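Local coordinates for protein adenylate kinase (Desulfovibrio gigas, PDB 2XB4) that probably catalyses the reversible transfer of the terminal phosphate of ATP to AMP, yielding two ADP, and binds a zinc ion, at residues 67-72 and 93-98. Sequence-based numbering, arbitrary orientation.
Sequences MVLETL and QKLFEA
Leu-69 reaches from helix 61-75 to Leu-95 and Ala-98 of helix 89-101, joining two helices of the CORE domain of this adenylate kinase, a P-loop NTPase fold with a parallel sheet in which strand 80-83 connects the two. The helix segments run in roughly the same direction, crossing at -45° with their axes 10.8 Å apart, and the contact consists of apolar side chains.

One methyl of Leu-69 does most of the work. Its CD2 settles between the two residues of the opposing helix, 3.8 Å from CB of Ala-98 and 3.9 Å from CD1 of Leu-95, while its CG also comes to 4.1 Å from the Ala-98 methyl. The short side chain of Ala-98 points at helix 61-75, and here the backbones come closest, with the CA atoms of Leu-69 and Ala-98 7.4 Å apart. The other methyl of Leu-69, CD1, lies 3.9 Å from the backbone O of Ala-98.

Leu-95 joins in differently, because its CB does not head straight for the other helix. With CG anti to the backbone N (chi1 175°), the branch swings across and brings CD1 over to Leu-69, the two side chains meeting at a slant. The same CD1 also receives Val-68, whose side chain crosses that of Leu-95 at about a right angle.

Ile-65, farther back on helix 61-75, extends the apolar surface by touching both Leu-95 and Ala-98, and Ile-34 of helix 31-40 packs on Val-68. Leu-95 also lies close to Pro-86, a predicted AMP-binding residue. On Val-68, CG1 is the branch that reaches across, ending 4.1 Å from CD1 of Leu-95.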
ATOM      1  N   MET A  67     -15.840  19.975  25.506  1.00 13.77           N
ATOM      2  CA  MET A  67     -16.132  18.710  24.827  1.00 13.90           C
ATOM      3  C   MET A  67     -15.574  17.510  25.520  1.00 14.36           C
ATOM      4  O   MET A  67     -16.308  16.496  25.656  1.00 17.61           O
ATOM      5  CB  MET A  67     -15.594  18.713  23.390  1.00 11.66           C
ATOM      6  CG  MET A  67     -16.392  19.599  22.540  1.00 14.93           C
ATOM      7  SD  MET A  67     -15.950  19.564  20.729  1.00 24.37           S
ATOM      8  CE  MET A  67     -17.499  19.677  20.018  1.00 31.80           C
ATOM      9  N   VAL A  68     -14.277  17.564  25.848  1.00 13.80           N
ATOM     10  CA  VAL A  68     -13.651  16.468  26.530  1.00 13.56           C
ATOM     11  C   VAL A  68     -14.419  16.174  27.834  1.00 15.13           C
ATOM     12  O   VAL A  68     -14.785  15.013  28.125  1.00 13.96           O
ATOM     13  CB  VAL A  68     -12.121  16.751  26.812  1.00 14.32           C
ATOM     14  CG1 VAL A  68     -11.582  15.658  27.763  1.00 12.57           C
ATOM     15  CG2 VAL A  68     -11.353  16.858  25.460  1.00 12.73           C
ATOM     16  N   LEU A  69     -14.691  17.216  28.625  1.00 14.32           N
ATOM     17  CA  LEU A  69     -15.367  16.956  29.924  1.00 14.76           C
ATOM     18  C   LEU A  69     -16.763  16.354  29.730  1.00 15.21           C
ATOM     19  O   LEU A  69     -17.167  15.483  30.548  1.00 15.70           O
ATOM     20  CB  LEU A  69     -15.538  18.240  30.721  1.00 13.90           C
ATOM     21  CG  LEU A  69     -14.430  18.558  31.723  1.00 13.14           C
ATOM     22  CD1 LEU A  69     -14.715  17.694  32.968  1.00 15.37           C
ATOM     23  CD2 LEU A  69     -13.017  18.401  31.119  1.00 15.17           C
ATOM     24  N   GLU A  70     -17.508  16.796  28.692  1.00 15.95           N
ATOM     25  CA  GLU A  70     -18.826  16.239  28.435  1.00 17.92           C
ATOM     26  C   GLU A  70     -18.750  14.753  28.109  1.00 17.66           C
ATOM     27  O   GLU A  70     -19.633  13.977  28.489  1.00 17.97           O
ATOM     28  CB  GLU A  70     -19.552  16.941  27.263  1.00 17.70           C
ATOM     29  CG  GLU A  70     -20.059  18.297  27.706  1.00 25.23           C
ATOM     30  CD  GLU A  70     -21.166  18.916  26.822  1.00 30.72           C
ATOM     31  OE1 GLU A  70     -21.473  18.447  25.664  1.00 23.06           O
ATOM     32  OE2 GLU A  70     -21.692  19.971  27.310  1.00 34.08           O
ATOM     33  N   THR A  71     -17.738  14.358  27.332  1.00 15.10           N
ATOM     34  CA  THR A  71     -17.528  12.935  27.002  1.00 16.46           C
ATOM     35  C   THR A  71     -17.141  12.104  28.210  1.00 18.31           C
ATOM     36  O   THR A  71     -17.640  10.988  28.425  1.00 18.74           O
ATOM     37  CB  THR A  71     -16.448  12.825  25.842  1.00 16.05           C
ATOM     38  OG1 THR A  71     -17.063  13.473  24.707  1.00 17.44           O
ATOM     39  CG2 THR A  71     -16.204  11.340  25.423  1.00 17.72           C
ATOM     40  N   LEU A  72     -16.259  12.655  29.026  1.00 17.92           N
ATOM     41  CA  LEU A  72     -15.849  11.980  30.280  1.00 19.30           C
ATOM     42  C   LEU A  72     -17.029  11.736  31.221  1.00 21.10           C
ATOM     43  O   LEU A  72     -17.132  10.671  31.846  1.00 20.19           O
ATOM     44  CB  LEU A  72     -14.771  12.791  30.956  1.00 18.14           C
ATOM     45  CG  LEU A  72     -13.416  12.912  30.272  1.00 19.17           C
ATOM     46  CD1 LEU A  72     -12.509  13.866  31.144  1.00 17.84           C
ATOM     47  CD2 LEU A  72     -12.705  11.526  29.933  1.00 21.06           C
ATOM     48  N   GLN A  93      -3.106  22.422  31.423  1.00 12.43           N
ATOM     49  CA  GLN A  93      -3.521  23.205  32.599  1.00 16.09           C
ATOM     50  C   GLN A  93      -5.080  23.499  32.468  1.00 16.00           C
ATOM     51  O   GLN A  93      -5.832  23.443  33.446  1.00 16.71           O
ATOM     52  CB  GLN A  93      -2.753  24.528  32.674  1.00 16.96           C
ATOM     53  CG  GLN A  93      -3.312  25.382  33.780  1.00 22.92           C
ATOM     54  CD  GLN A  93      -2.495  26.645  33.969  1.00 33.78           C
ATOM     55  OE1 GLN A  93      -1.454  26.829  33.318  1.00 38.18           O
ATOM     56  NE2 GLN A  93      -2.969  27.539  34.838  1.00 37.24           N
ATOM     57  N   LYS A  94      -5.544  23.833  31.278  1.00 14.65           N
ATOM     58  CA  LYS A  94      -7.039  24.111  31.120  1.00 15.19           C
ATOM     59  C   LYS A  94      -7.820  22.853  31.480  1.00 14.30           C
ATOM     60  O   LYS A  94      -8.908  22.929  32.156  1.00 15.59           O
ATOM     61  CB  LYS A  94      -7.392  24.611  29.706  1.00 12.59           C
ATOM     62  CG  LYS A  94      -6.833  26.039  29.567  1.00 14.00           C
ATOM     63  CD  LYS A  94      -6.998  26.528  28.074  1.00 23.05           C
ATOM     64  CE  LYS A  94      -7.055  28.084  28.065  1.00 28.23           C
ATOM     65  NZ  LYS A  94      -6.629  28.473  26.705  1.00 31.51           N
ATOM     66  N   LEU A  95      -7.284  21.697  31.071  1.00 12.81           N
ATOM     67  CA  LEU A  95      -7.956  20.420  31.405  1.00 12.90           C
ATOM     68  C   LEU A  95      -7.975  20.174  32.937  1.00 15.52           C
ATOM     69  O   LEU A  95      -9.001  19.818  33.517  1.00 14.76           O
ATOM     70  CB  LEU A  95      -7.296  19.220  30.708  1.00 12.61           C
ATOM     71  CG  LEU A  95      -7.798  17.779  31.046  1.00 15.54           C
ATOM     72  CD1 LEU A  95      -9.236  17.616  30.466  1.00 13.83           C
ATOM     73  CD2 LEU A  95      -6.933  16.723  30.351  1.00 15.43           C
ATOM     74  N   PHE A  96      -6.824  20.342  33.575  1.00 14.07           N
ATOM     75  CA  PHE A  96      -6.786  20.194  35.016  1.00 15.60           C
ATOM     76  C   PHE A  96      -7.824  21.132  35.735  1.00 15.18           C
ATOM     77  O   PHE A  96      -8.567  20.686  36.623  1.00 15.85           O
ATOM     78  CB  PHE A  96      -5.386  20.466  35.528  1.00 14.37           C
ATOM     79  CG  PHE A  96      -5.299  20.312  37.010  1.00 20.14           C
ATOM     80  CD1 PHE A  96      -5.501  19.054  37.606  1.00 22.03           C
ATOM     81  CD2 PHE A  96      -5.097  21.432  37.816  1.00 23.33           C
ATOM     82  CE1 PHE A  96      -5.472  18.954  39.046  1.00 24.37           C
ATOM     83  CE2 PHE A  96      -5.052  21.295  39.254  1.00 27.80           C
ATOM     84  CZ  PHE A  96      -5.226  20.031  39.813  1.00 24.45           C
ATOM     85  N   GLU A  97      -7.911  22.406  35.331  1.00 15.85           N
ATOM     86  CA  GLU A  97      -8.836  23.344  35.995  1.00 18.46           C
ATOM     87  C   GLU A  97     -10.288  22.944  35.723  1.00 18.77           C
ATOM     88  O   GLU A  97     -11.143  23.017  36.616  1.00 18.45           O
ATOM     89  CB  GLU A  97      -8.561  24.745  35.468  1.00 19.69           C
ATOM     90  CG  GLU A  97      -7.184  25.216  35.930  1.00 28.23           C
ATOM     91  CD  GLU A  97      -6.625  26.449  35.193  1.00 36.01           C
ATOM     92  OE1 GLU A  97      -7.204  26.919  34.173  1.00 36.10           O
ATOM     93  OE2 GLU A  97      -5.549  26.917  35.631  1.00 40.79           O
ATOM     94  N   ALA A  98     -10.534  22.417  34.517  1.00 16.23           N
ATOM     95  CA  ALA A  98     -11.907  21.989  34.145  1.00 16.12           C
ATOM     96  C   ALA A  98     -12.331  20.734  34.935  1.00 16.98           C
ATOM     97  O   ALA A  98     -13.519  20.581  35.348  1.00 16.72           O
ATOM     98  CB  ALA A  98     -12.011  21.759  32.604  1.00 13.88           C
TER